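Glucose 1-dehydrogenase (Haloferax mediterranei, PDB 2B5W) catalyses the NAD(P)+-dependent, zinc-requiring oxidation of D-glucose and several other aldose sugars, with a preference for NADP+. Local coordinates at residues Glu150-Thr155 / Gly185-Ala190; Arg140-Leu145 / Val314-Leu319; His288-Met291 / Asn295-Leu298; Glu160-Ser165 / Asn266-Leu271. The protein carries 1 engineered substitution. All coordinates share one frame; numbering follows the deposited sequence.

Overall arrangement
Interaction 1 joins the start of helix 149-164 to helix 183-194, which follows the first strand of the parallel Rossmann-type sheet. Interaction 4 joins the end of helix 149-164 to strand 267-271 of that sheet. Their centres lie about 15 Å apart, and their segments alternate along the chain. Interaction 2 pairs the chain before helix 149-164 with helix 306-318. It touches interaction 1 through I152, A190, F316 and L319, with centres about 13 Å apart. Interaction 3 turns helix 284-293 into strand 297-300, the sheet neighbour of 267-271, and touches interaction 4. The centres of interactions 2 and 3 are about 37 Å apart. The series runs from near the catalytic zinc to the subunit interface.

Interaction 1 (Glu150-Thr155 / Gly185-Ala190); sequences EPISIT and GLLTLA. With NAP (NADP nicotinamide-adenine-dinucleotide phosphate), chain I.
P151, I152 and T155 meet L187 and T188 where helix 149-164 packs on helix 183-194, beside the nicotinamide end of the NADP pocket. The short helical segments cross at -66°, and their axes come within 9.7 Å. L187 fills the crossing. Its CG lies anti to the backbone N (chi1 -165°), and from there methyl CD2 reaches P151 and I152. This methyl does most of the touching. CD2 of L187 rests 3.5 Å from CB of P151 and 3.6 Å from CG1 of I152. The L187 and I152 side chains cross at about a right angle, and the methyl of L187 meets the CG1 methylene of I152. Beside this, OG1 of T155 lies 2.8 Å from OG1 of T188, within hydrogen-bonding distance. T155 OG1 is also hydrogen-bonded with Y247 OH, and T188 OG1 bonds to the carbonyl of L184. These partners serve the two hydroxyls in a buried place. The methyls of the two threonines pack beside them, with CG2 of T155 3.8 Å from CG2 of T188. I154 leaves the helix on another side and faces the cofactor. Its CD1 lies 3.7 Å from the carboxamide O7N of NADP, and its CG2 lies 3.9 Å from C4N, the hydride-accepting carbon. E150, on the same helix, belongs to the catalytic zinc and substrate sites. G185 fits the last glycine of a GxGxxG pattern, consistent with helix 183-194 being the dinucleotide-binding helix of a Rossmann fold, as in zinc-containing alcohol dehydrogenases.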
loop_
_atom_site.group_PDB
_atom_site.type_symbol
_atom_site.label_atom_id
_atom_site.label_comp_id
_atom_site.label_asym_id
_atom_site.label_seq_id
_atom_site.Cartn_x
_atom_site.Cartn_y
_atom_site.Cartn_z
ATOM N N GLU A 150 11.062 1.101 -22.242
ATOM C CA GLU A 150 10.721 2.027 -21.181
ATOM C C GLU A 150 9.296 1.876 -20.657
ATOM O O GLU A 150 9.094 1.772 -19.450
ATOM C CB GLU A 150 11.056 3.498 -21.577
ATOM C CG GLU A 150 11.030 4.477 -20.399
ATOM C CD GLU A 150 9.676 5.038 -20.078
ATOM O OE1 GLU A 150 8.725 4.796 -20.866
ATOM O OE2 GLU A 150 9.506 5.719 -19.024
ATOM N N PRO A 151 8.250 1.848 -21.492
ATOM C CA PRO A 151 6.911 1.609 -20.961
ATOM C C PRO A 151 6.774 0.290 -20.204
ATOM O O PRO A 151 6.122 0.256 -19.168
ATOM C CB PRO A 151 6.022 1.609 -22.216
ATOM C CG PRO A 151 6.802 2.145 -23.266
ATOM C CD PRO A 151 8.243 2.242 -22.911
ATOM N N ILE A 152 7.363 -0.782 -20.732
ATOM C CA ILE A 152 7.331 -2.078 -20.013
ATOM C C ILE A 152 7.951 -1.904 -18.617
ATOM O O ILE A 152 7.423 -2.417 -17.622
ATOM C CB ILE A 152 8.003 -3.218 -20.812
ATOM C CG1 ILE A 152 7.216 -3.531 -22.106
ATOM C CG2 ILE A 152 8.070 -4.511 -19.956
ATOM C CD1 ILE A 152 7.932 -4.439 -23.050
ATOM N N SER A 153 9.057 -1.163 -18.563
ATOM C CA SER A 153 9.763 -0.923 -17.291
ATOM C C SER A 153 8.927 -0.205 -16.247
ATOM O O SER A 153 9.109 -0.438 -15.039
ATOM C CB SER A 153 11.106 -0.191 -17.515
ATOM O OG SER A 153 10.970 1.192 -17.706
ATOM N N ILE A 154 8.081 0.720 -16.690
ATOM C CA ILE A 154 7.145 1.419 -15.810
ATOM C C ILE A 154 6.302 0.373 -15.072
ATOM O O ILE A 154 6.118 0.443 -13.862
ATOM C CB ILE A 154 6.265 2.411 -16.592
ATOM C CG1 ILE A 154 7.093 3.570 -17.157
ATOM C CG2 ILE A 154 5.112 2.856 -15.735
ATOM C CD1 ILE A 154 7.770 4.415 -16.147
ATOM N N THR A 155 5.739 -0.576 -15.812
ATOM C CA THR A 155 4.961 -1.634 -15.205
ATOM C C THR A 155 5.805 -2.556 -14.354
ATOM O O THR A 155 5.355 -2.982 -13.298
ATOM C CB THR A 155 4.202 -2.396 -16.298
ATOM O OG1 THR A 155 3.247 -1.452 -16.825
ATOM C CG2 THR A 155 3.420 -3.569 -15.716
ATOM N N GLY A 185 -1.916 0.594 -20.406
ATOM C CA GLY A 185 -2.848 -0.403 -19.936
ATOM C C GLY A 185 -2.821 -1.661 -20.771
ATOM O O GLY A 185 -2.823 -2.750 -20.230
ATOM N N LEU A 186 -2.741 -1.540 -22.095
ATOM C CA LEU A 186 -2.785 -2.728 -22.929
ATOM C C LEU A 186 -1.471 -3.511 -22.808
ATOM O O LEU A 186 -1.463 -4.727 -22.757
ATOM C CB LEU A 186 -3.064 -2.380 -24.384
ATOM C CG LEU A 186 -4.436 -1.736 -24.610
ATOM C CD1 LEU A 186 -4.563 -1.293 -26.056
ATOM C CD2 LEU A 186 -5.541 -2.692 -24.333
ATOM N N LEU A 187 -0.344 -2.792 -22.785
ATOM C CA LEU A 187 0.940 -3.463 -22.544
ATOM C C LEU A 187 0.909 -4.216 -21.204
ATOM O O LEU A 187 1.331 -5.383 -21.106
ATOM C CB LEU A 187 2.052 -2.410 -22.535
ATOM C CG LEU A 187 3.499 -2.784 -22.652
ATOM C CD1 LEU A 187 3.749 -3.518 -23.946
ATOM C CD2 LEU A 187 4.298 -1.471 -22.580
ATOM N N THR A 188 0.383 -3.555 -20.182
ATOM C CA THR A 188 0.287 -4.119 -18.869
ATOM C C THR A 188 -0.582 -5.375 -18.857
ATOM O O THR A 188 -0.236 -6.372 -18.236
ATOM C CB THR A 188 -0.216 -3.093 -17.874
ATOM O OG1 THR A 188 0.718 -2.007 -17.801
ATOM C CG2 THR A 188 -0.327 -3.647 -16.519
ATOM N N LEU A 189 -1.697 -5.337 -19.575
ATOM C CA LEU A 189 -2.574 -6.497 -19.635
ATOM C C LEU A 189 -1.840 -7.734 -20.210
ATOM O O LEU A 189 -1.973 -8.833 -19.683
ATOM C CB LEU A 189 -3.813 -6.125 -20.446
ATOM C CG LEU A 189 -4.913 -7.174 -20.557
ATOM C CD1 LEU A 189 -5.549 -7.443 -19.239
ATOM C CD2 LEU A 189 -5.931 -6.710 -21.621
ATOM N N ALA A 190 -1.082 -7.564 -21.302
ATOM C CA ALA A 190 -0.296 -8.636 -21.872
ATOM C C ALA A 190 0.796 -9.087 -20.922
ATOM O O ALA A 190 1.070 -10.291 -20.793
ATOM C CB ALA A 190 0.322 -8.225 -23.200
HETATM P PA NAP I . -3.737 7.252 -22.385
HETATM O O1A NAP I . -4.303 8.589 -22.318
HETATM O O2A NAP I . -3.290 6.850 -23.798
HETATM O O5B NAP I . -4.773 6.166 -21.898
HETATM C C5B NAP I . -5.704 6.362 -20.868
HETATM C C4B NAP I . -6.864 5.498 -21.311
HETATM O O4B NAP I . -7.775 5.422 -20.237
HETATM C C3B NAP I . -7.616 6.052 -22.536
HETATM O O3B NAP I . -7.649 5.140 -23.622
HETATM C C2B NAP I . -9.016 6.350 -21.996
HETATM O O2B NAP I . -10.079 5.999 -22.867
HETATM C C1B NAP I . -9.084 5.490 -20.756
HETATM N N9A NAP I . -9.961 6.070 -19.757
HETATM C C8A NAP I . -9.840 7.308 -19.171
HETATM N N7A NAP I . -10.859 7.466 -18.304
HETATM C C5A NAP I . -11.659 6.350 -18.370
HETATM C C6A NAP I . -12.836 5.952 -17.727
HETATM N N6A NAP I . -13.497 6.749 -16.862
HETATM N N1A NAP I . -13.385 4.726 -18.021
HETATM C C2A NAP I . -12.780 3.870 -18.917
HETATM N N3A NAP I . -11.617 4.250 -19.565
HETATM C C4A NAP I . -11.065 5.455 -19.281
HETATM O O3 NAP I . -2.392 7.159 -21.537
HETATM P PN NAP I . -1.289 5.982 -21.395
HETATM O O1N NAP I . -1.900 4.624 -21.476
HETATM O O2N NAP I . -0.042 6.278 -22.170
HETATM O O5D NAP I . -1.139 6.398 -19.859
HETATM C C5D NAP I . -2.097 5.988 -18.903
HETATM C C4D NAP I . -1.949 6.791 -17.612
HETATM O O4D NAP I . -0.680 6.468 -17.035
HETATM C C3D NAP I . -1.961 8.309 -17.818
HETATM O O3D NAP I . -2.698 8.950 -16.797
HETATM C C2D NAP I . -0.481 8.671 -17.759
HETATM O O2D NAP I . -0.204 10.006 -17.425
HETATM C C1D NAP I . 0.022 7.670 -16.720
HETATM N N1N NAP I . 1.440 7.301 -16.805
HETATM C C2N NAP I . 2.097 7.279 -15.613
HETATM C C3N NAP I . 3.396 6.859 -15.568
HETATM C C7N NAP I . 3.977 6.694 -14.194
HETATM O O7N NAP I . 5.349 6.464 -14.238
HETATM N N7N NAP I . 3.179 6.780 -13.095
HETATM C C4N NAP I . 4.095 6.488 -16.723
HETATM C C5N NAP I . 3.409 6.504 -17.930
HETATM C C6N NAP I . 2.061 6.890 -17.961
HETATM P P2B NAP I . -10.703 7.074 -23.960
HETATM O O1X NAP I . -9.752 7.403 -24.989
HETATM O O2X NAP I . -11.947 6.325 -24.481
HETATM O O3X NAP I . -11.132 8.342 -23.214
#

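Interaction 2 (Arg140-Leu145 / Val314-Leu319); sequences RSQAEL and VTFTKL. With K (potassium ion), chain F.
Q142 and L145 both meet the ring of F316, Q142 obliquely and L145 at the edge. The extended Q142 side chain runs past F316 in the opposite direction. Its CG lies 3.7 Å from CD1 of F316, and its NE2 lies 3.5 Å from the same CD1. The amide and ring planes are 40° apart, so the two groups are neither stacked nor perpendicular. L145 lies near the ring plane, with CB 3.8 Å from CE2 of F316. F316 reaches out between these two residues because its CG is anti to the backbone N (chi1 180°). An alanine in place of F316 would probably leave L145 CB and the Q142 side chain without their shared apolar surface and open a gap beside I152. The Q142 amide is fixed from the helix: NE2 is hydrogen-bonded to the carbonyl of T313, which also accepts from T317 OG1. OG1 of T317 lies 3.5 Å from NE2 of Q142, but the two do not bond to each other. On a different side of the helix, OG1 of T315 binds a potassium ion at 2.8 Å and is also hydrogen-bonded to E156. Further out, F316 packs on I152 of helix 149-164 and L324 of helix 321-327, and A143 touches strand 82-85 behind the loop. The contact therefore joins the loop between strand 135-137 and helix 149-164 to the last turn of helix 306-318.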
loop_
_atom_site.group_PDB
_atom_site.type_symbol
_atom_site.label_atom_id
_atom_site.label_comp_id
_atom_site.label_asym_id
_atom_site.label_seq_id
_atom_site.Cartn_x
_atom_site.Cartn_y
_atom_site.Cartn_z
ATOM N N ARG A 140 20.040 -7.256 -29.362
ATOM C CA ARG A 140 20.037 -6.603 -30.686
ATOM C C ARG A 140 18.706 -6.701 -31.394
ATOM O O ARG A 140 18.284 -5.793 -32.124
ATOM C CB ARG A 140 21.105 -7.187 -31.632
ATOM C CG ARG A 140 22.481 -7.022 -31.156
ATOM C CD ARG A 140 23.528 -7.382 -32.196
ATOM N NE ARG A 140 24.731 -6.571 -32.018
ATOM C CZ ARG A 140 24.886 -5.331 -32.479
ATOM N NH1 ARG A 140 23.930 -4.714 -33.175
ATOM N NH2 ARG A 140 26.022 -4.704 -32.236
ATOM N N SER A 141 18.038 -7.837 -31.256
ATOM C CA SER A 141 16.773 -8.077 -31.900
ATOM C C SER A 141 15.584 -7.295 -31.327
ATOM O O SER A 141 14.488 -7.310 -31.879
ATOM C CB SER A 141 16.417 -9.549 -31.937
ATOM O OG SER A 141 16.504 -10.162 -30.655
ATOM N N GLN A 142 15.800 -6.647 -30.191
ATOM C CA GLN A 142 14.812 -5.729 -29.614
ATOM C C GLN A 142 14.997 -4.306 -30.098
ATOM O O GLN A 142 14.299 -3.408 -29.652
ATOM C CB GLN A 142 14.848 -5.829 -28.071
ATOM C CG GLN A 142 14.304 -7.210 -27.635
ATOM C CD GLN A 142 14.326 -7.465 -26.123
ATOM O OE1 GLN A 142 14.552 -6.563 -25.355
ATOM N NE2 GLN A 142 14.070 -8.720 -25.729
ATOM N N ALA A 143 15.903 -4.083 -31.037
ATOM C CA ALA A 143 16.081 -2.733 -31.563
ATOM C C ALA A 143 14.820 -2.215 -32.227
ATOM O O ALA A 143 14.507 -1.043 -32.036
ATOM C CB ALA A 143 17.201 -2.678 -32.534
ATOM N N GLU A 144 14.170 -3.037 -33.060
ATOM C CA GLU A 144 12.996 -2.593 -33.810
ATOM C C GLU A 144 11.917 -2.039 -32.898
ATOM O O GLU A 144 11.332 -0.984 -33.142
ATOM C CB GLU A 144 12.461 -3.742 -34.709
ATOM C CG GLU A 144 11.193 -3.400 -35.471
ATOM C CD GLU A 144 10.520 -4.580 -36.142
ATOM O OE1 GLU A 144 9.348 -4.417 -36.564
ATOM O OE2 GLU A 144 11.147 -5.653 -36.234
ATOM N N LEU A 145 11.639 -2.757 -31.816
ATOM C CA LEU A 145 10.588 -2.369 -30.894
ATOM C C LEU A 145 11.162 -1.921 -29.547
ATOM O O LEU A 145 10.449 -1.915 -28.510
ATOM C CB LEU A 145 9.577 -3.476 -30.720
ATOM C CG LEU A 145 8.860 -3.895 -31.985
ATOM C CD1 LEU A 145 7.840 -5.003 -31.644
ATOM C CD2 LEU A 145 8.168 -2.687 -32.659
ATOM N N VAL A 314 13.358 -9.369 -20.687
ATOM C CA VAL A 314 12.917 -10.729 -20.534
ATOM C C VAL A 314 11.394 -10.841 -20.761
ATOM O O VAL A 314 10.933 -11.728 -21.474
ATOM C CB VAL A 314 13.323 -11.232 -19.113
ATOM C CG1 VAL A 314 12.741 -12.615 -18.823
ATOM C CG2 VAL A 314 14.837 -11.302 -18.986
ATOM N N THR A 315 10.650 -9.918 -20.176
ATOM C CA THR A 315 9.209 -9.913 -20.356
ATOM C C THR A 315 8.842 -9.733 -21.822
ATOM O O THR A 315 7.964 -10.413 -22.356
ATOM C CB THR A 315 8.607 -8.840 -19.501
ATOM O OG1 THR A 315 8.794 -9.162 -18.107
ATOM C CG2 THR A 315 7.057 -8.735 -19.733
ATOM N N PHE A 316 9.561 -8.840 -22.515
ATOM C CA PHE A 316 9.323 -8.633 -23.951
ATOM C C PHE A 316 9.330 -9.927 -24.761
ATOM O O PHE A 316 8.475 -10.160 -25.600
ATOM C CB PHE A 316 10.383 -7.681 -24.489
ATOM C CG PHE A 316 10.259 -7.379 -25.961
ATOM C CD1 PHE A 316 10.777 -8.194 -26.879
ATOM C CD2 PHE A 316 9.696 -6.184 -26.362
ATOM C CE1 PHE A 316 10.657 -7.909 -28.240
ATOM C CE2 PHE A 316 9.601 -5.867 -27.708
ATOM C CZ PHE A 316 10.093 -6.724 -28.622
ATOM N N THR A 317 10.294 -10.810 -24.478
ATOM C CA THR A 317 10.435 -12.090 -25.151
ATOM C C THR A 317 9.233 -13.022 -25.018
ATOM O O THR A 317 8.971 -13.889 -25.856
ATOM C CB THR A 317 11.719 -12.757 -24.631
ATOM O OG1 THR A 317 12.851 -11.905 -24.921
ATOM C CG2 THR A 317 11.995 -13.994 -25.319
ATOM N N LYS A 318 8.455 -12.804 -23.935
ATOM C CA LYS A 318 7.273 -13.593 -23.664
ATOM C C LYS A 318 5.973 -13.031 -24.231
ATOM O O LYS A 318 4.930 -13.693 -24.213
ATOM C CB LYS A 318 7.090 -13.721 -22.158
ATOM C CG LYS A 318 8.210 -14.412 -21.475
ATOM C CD LYS A 318 7.959 -14.622 -19.972
ATOM C CE LYS A 318 9.219 -15.106 -19.257
ATOM N NZ LYS A 318 9.280 -14.742 -17.775
ATOM N N LEU A 319 6.010 -11.806 -24.692
ATOM C CA LEU A 319 4.775 -11.209 -25.219
ATOM C C LEU A 319 4.431 -11.835 -26.582
ATOM O O LEU A 319 5.315 -12.123 -27.380
ATOM C CB LEU A 319 4.912 -9.688 -25.316
ATOM C CG LEU A 319 5.192 -8.957 -24.014
ATOM C CD1 LEU A 319 5.489 -7.498 -24.287
ATOM C CD2 LEU A 319 4.155 -9.167 -23.007
HETATM K K K F . 7.566 -11.064 -16.411
#

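Interaction 3 (His288-Met291 / Asn295-Leu298); sequences HREM and NKAL
M291 and K296 are linked by the Schellman motif that ends helix 284-293 and leads into strand 297-300 of the Rossmann sheet. The backbone part comes first. K296 N bonds to the carbonyl of M291 at 3.0 Å with a nearly straight N-H (168°), in the carbonyl plane and on a lone pair. N295 has positive phi and is the C-prime residue; its own N bonds back to V292 O. The charged part is a salt bridge. The extended K296 side chain runs back along the helix end to E290, whose chain is bent at chi2 (57°). E290 OE2 also accepts from H294 ND1. K296 NZ has further acceptors in the carbonyls of V260 and L263, so three bonds hold this buried ammonium group. The apolar part is M291, bent at chi2 and chi3 so that it lies over the first strand residues. Its SD is 4.2 Å from CG of L298, and its CE is 3.8 Å from CA of A297. M291 also packs on L298 of the second subunit. A297 and L298 pair in an antiparallel ladder with a strand of the second subunit, so the sheet runs on across the dimer interface. R289 adds a salt bridge to D277 of that subunit. In the salt bridge within the chain, K296 NZ sits 2.7 Å from OE2 of E290, on the anti lone pair of that oxygen.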
loop_
_atom_site.group_PDB
_atom_site.type_symbol
_atom_site.label_atom_id
_atom_site.label_comp_id
_atom_site.label_asym_id
_atom_site.label_seq_id
_atom_site.Cartn_x
_atom_site.Cartn_y
_atom_site.Cartn_z
ATOM N N HIS A 288 -12.136 3.592 3.818
ATOM C CA HIS A 288 -11.263 3.359 4.961
ATOM C C HIS A 288 -11.527 2.002 5.572
ATOM O O HIS A 288 -10.611 1.215 5.741
ATOM C CB HIS A 288 -11.528 4.488 5.961
ATOM C CG HIS A 288 -10.630 4.518 7.159
ATOM N ND1 HIS A 288 -10.641 5.585 8.034
ATOM C CD2 HIS A 288 -9.712 3.645 7.641
ATOM C CE1 HIS A 288 -9.745 5.381 8.986
ATOM N NE2 HIS A 288 -9.161 4.213 8.769
ATOM N N ARG A 289 -12.786 1.672 5.880
ATOM C CA ARG A 289 -13.101 0.423 6.540
ATOM C C ARG A 289 -12.752 -0.828 5.680
ATOM O O ARG A 289 -12.277 -1.825 6.192
ATOM C CB ARG A 289 -14.594 0.387 6.934
ATOM C CG ARG A 289 -14.992 -0.829 7.673
ATOM C CD ARG A 289 -16.447 -0.846 8.128
ATOM N NE ARG A 289 -17.356 -1.010 6.987
ATOM C CZ ARG A 289 -18.012 -0.033 6.371
ATOM N NH1 ARG A 289 -17.921 1.232 6.772
ATOM N NH2 ARG A 289 -18.786 -0.337 5.339
ATOM N N GLU A 290 -13.034 -0.751 4.386
ATOM C CA GLU A 290 -12.748 -1.851 3.477
ATOM C C GLU A 290 -11.248 -2.099 3.380
ATOM O O GLU A 290 -10.820 -3.248 3.349
ATOM C CB GLU A 290 -13.323 -1.529 2.110
ATOM C CG GLU A 290 -13.224 -2.676 1.106
ATOM C CD GLU A 290 -13.883 -3.977 1.573
ATOM O OE1 GLU A 290 -14.824 -3.970 2.402
ATOM O OE2 GLU A 290 -13.471 -5.040 1.099
ATOM N N MET A 291 -10.450 -1.030 3.372
ATOM C CA MET A 291 -8.987 -1.221 3.364
ATOM C C MET A 291 -8.542 -2.008 4.565
ATOM O O MET A 291 -7.671 -2.897 4.518
ATOM C CB MET A 291 -8.241 0.104 3.373
ATOM C CG MET A 291 -8.314 0.913 2.142
ATOM S SD MET A 291 -7.209 0.342 0.838
ATOM C CE MET A 291 -5.502 0.589 1.512
ATOM N N ASN A 295 -7.596 -6.129 4.750
ATOM C CA ASN A 295 -6.152 -6.145 4.587
ATOM C C ASN A 295 -5.730 -5.783 3.167
ATOM O O ASN A 295 -4.923 -6.513 2.562
ATOM C CB ASN A 295 -5.572 -7.549 4.896
ATOM C CG ASN A 295 -5.833 -8.054 6.328
ATOM O OD1 ASN A 295 -6.698 -8.967 6.560
ATOM N ND2 ASN A 295 -5.075 -7.549 7.260
ATOM N N LYS A 296 -6.227 -4.677 2.651
ATOM C CA LYS A 296 -5.927 -4.249 1.288
ATOM C C LYS A 296 -4.842 -3.181 1.249
ATOM O O LYS A 296 -4.574 -2.494 2.245
ATOM C CB LYS A 296 -7.189 -3.732 0.611
ATOM C CG LYS A 296 -8.203 -4.798 0.306
ATOM C CD LYS A 296 -9.576 -4.244 -0.120
ATOM C CE LYS A 296 -10.490 -5.377 -0.471
ATOM N NZ LYS A 296 -11.800 -4.874 -0.997
ATOM N N ALA A 297 -4.237 -3.006 0.074
ATOM C CA ALA A 297 -3.218 -1.986 -0.136
ATOM C C ALA A 297 -3.433 -1.200 -1.405
ATOM O O ALA A 297 -3.996 -1.715 -2.382
ATOM C CB ALA A 297 -1.811 -2.624 -0.158
ATOM N N LEU A 298 -3.027 0.065 -1.368
ATOM C CA LEU A 298 -2.873 0.895 -2.549
ATOM C C LEU A 298 -1.437 1.378 -2.580
ATOM O O LEU A 298 -0.918 1.871 -1.602
ATOM C CB LEU A 298 -3.782 2.121 -2.506
ATOM C CG LEU A 298 -5.269 1.846 -2.616
ATOM C CD1 LEU A 298 -6.060 3.164 -2.447
ATOM C CD2 LEU A 298 -5.595 1.217 -3.970
#

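Interaction 4 (Glu160-Ser165 / Asn266-Leu271); sequences EHAYAS and NGVGAL
A162 and S165, toward the C-terminal end of helix 149-164, lie against V268 and A270 of strand 267-271, a helix-on-sheet contact of the Rossmann domain. In the alternation of the strand V268 and A270 lie on the helix side, while a CB at G269 would point away. The A162 methyl points at the strand and sits 4.1 Å from CB of A270 and 4.1 Å from CG2 of V268. Small residues let the backbones come close: the CA atoms of A162 and A270 are 5.8 Å apart. V268 presents its two methyls differently. CG1 lies between the backbone N and the carbonyl carbon (chi1 56°) and is 3.8 Å from the carbonyl O of A162. CG2 is anti to the backbone N and meets OG of S165. F245 of strand 243-248 packs against A162, V268 and A270, while A297 of strand 297-300 touches S165 and V268. Near the dimer axis, S165 also packs on S165 of the second subunit, so the helix end is buried from that side too. The S165 hydroxyl is turned back (chi1 80°) to the carbonyl of A162. An alanine here would take away OG and would probably leave the A162 carbonyl without its side-chain donor and a small gap beside CG2 of V268. That donor is OG of S165, which bonds in the carbonyl plane to O of A162 at 2.6 Å while resting 3.5 Å from CG2 of V268.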
loop_
_atom_site.group_PDB
_atom_site.type_symbol
_atom_site.label_atom_id
_atom_site.label_comp_id
_atom_site.label_asym_id
_atom_site.label_seq_id
_atom_site.Cartn_x
_atom_site.Cartn_y
_atom_site.Cartn_z
ATOM N N GLU A 160 6.615 -4.543 -9.063
ATOM C CA GLU A 160 7.577 -4.836 -7.983
ATOM C C GLU A 160 7.083 -4.270 -6.636
ATOM O O GLU A 160 7.093 -4.971 -5.607
ATOM C CB GLU A 160 8.946 -4.262 -8.311
ATOM C CG GLU A 160 10.033 -4.737 -7.347
ATOM C CD GLU A 160 11.395 -4.096 -7.565
ATOM O OE1 GLU A 160 11.473 -2.908 -7.939
ATOM O OE2 GLU A 160 12.384 -4.771 -7.217
ATOM N N HIS A 161 6.685 -3.007 -6.627
ATOM C CA HIS A 161 6.263 -2.365 -5.393
ATOM C C HIS A 161 4.899 -2.847 -4.902
ATOM O O HIS A 161 4.717 -3.096 -3.725
ATOM C CB HIS A 161 6.277 -0.846 -5.523
ATOM C CG HIS A 161 7.646 -0.276 -5.631
ATOM N ND1 HIS A 161 8.204 0.490 -4.624
ATOM C CD2 HIS A 161 8.564 -0.316 -6.624
ATOM C CE1 HIS A 161 9.432 0.844 -4.980
ATOM N NE2 HIS A 161 9.666 0.389 -6.200
ATOM N N ALA A 162 3.946 -3.029 -5.803
ATOM C CA ALA A 162 2.648 -3.588 -5.422
ATOM C C ALA A 162 2.781 -4.995 -4.863
ATOM O O ALA A 162 2.218 -5.311 -3.797
ATOM C CB ALA A 162 1.715 -3.549 -6.634
ATOM N N TYR A 163 3.578 -5.845 -5.488
ATOM C CA TYR A 163 3.784 -7.195 -5.017
ATOM C C TYR A 163 4.563 -7.196 -3.708
ATOM O O TYR A 163 4.299 -8.018 -2.806
ATOM C CB TYR A 163 4.475 -8.047 -6.071
ATOM C CG TYR A 163 3.691 -8.268 -7.353
ATOM C CD1 TYR A 163 2.355 -7.892 -7.472
ATOM C CD2 TYR A 163 4.293 -8.892 -8.444
ATOM C CE1 TYR A 163 1.666 -8.120 -8.658
ATOM C CE2 TYR A 163 3.611 -9.123 -9.603
ATOM C CZ TYR A 163 2.291 -8.737 -9.705
ATOM O OH TYR A 163 1.606 -8.982 -10.903
ATOM N N ALA A 164 5.459 -6.236 -3.538
ATOM C CA ALA A 164 6.179 -6.134 -2.266
ATOM C C ALA A 164 5.207 -5.914 -1.115
ATOM O O ALA A 164 5.410 -6.450 0.003
ATOM C CB ALA A 164 7.230 -5.014 -2.308
ATOM N N SER A 165 4.163 -5.119 -1.345
ATOM C CA SER A 165 3.175 -4.861 -0.305
ATOM C C SER A 165 2.460 -6.094 0.191
ATOM O O SER A 165 1.861 -6.027 1.276
ATOM C CB SER A 165 2.132 -3.822 -0.731
ATOM O OG SER A 165 1.127 -4.412 -1.559
ATOM N N ASN A 266 -7.391 -8.888 0.700
ATOM C CA ASN A 266 -5.944 -9.058 0.682
ATOM C C ASN A 266 -5.312 -8.597 -0.633
ATOM O O ASN A 266 -4.124 -8.758 -0.808
ATOM C CB ASN A 266 -5.516 -10.491 1.022
ATOM C CG ASN A 266 -6.226 -11.027 2.232
ATOM O OD1 ASN A 266 -6.523 -10.270 3.162
ATOM N ND2 ASN A 266 -6.532 -12.315 2.225
ATOM N N GLY A 267 -6.097 -8.004 -1.508
ATOM C CA GLY A 267 -5.587 -7.541 -2.804
ATOM C C GLY A 267 -4.835 -6.213 -2.710
ATOM O O GLY A 267 -4.825 -5.518 -1.683
ATOM N N VAL A 268 -4.220 -5.831 -3.813
ATOM C CA VAL A 268 -3.557 -4.562 -3.939
ATOM C C VAL A 268 -3.897 -3.884 -5.266
ATOM O O VAL A 268 -4.003 -4.543 -6.297
ATOM C CB VAL A 268 -2.040 -4.689 -3.750
ATOM C CG1 VAL A 268 -1.406 -5.703 -4.708
ATOM C CG2 VAL A 268 -1.336 -3.335 -3.869
ATOM N N GLY A 269 -4.064 -2.564 -5.225
ATOM C CA GLY A 269 -4.123 -1.750 -6.405
ATOM C C GLY A 269 -2.869 -0.936 -6.578
ATOM O O GLY A 269 -2.399 -0.279 -5.648
ATOM N N ALA A 270 -2.293 -1.039 -7.761
ATOM C CA ALA A 270 -1.204 -0.193 -8.193
ATOM C C ALA A 270 -1.787 1.012 -8.911
ATOM O O ALA A 270 -2.612 0.852 -9.805
ATOM C CB ALA A 270 -0.304 -0.954 -9.114
ATOM N N LEU A 271 -1.321 2.201 -8.557
ATOM C CA LEU A 271 -1.827 3.447 -9.146
ATOM C C LEU A 271 -0.719 4.050 -9.991
ATOM O O LEU A 271 0.396 4.254 -9.491
ATOM C CB LEU A 271 -2.290 4.431 -8.061
ATOM C CG LEU A 271 -3.328 3.902 -7.080
ATOM C CD1 LEU A 271 -3.606 4.989 -6.066
ATOM C CD2 LEU A 271 -4.617 3.451 -7.786
#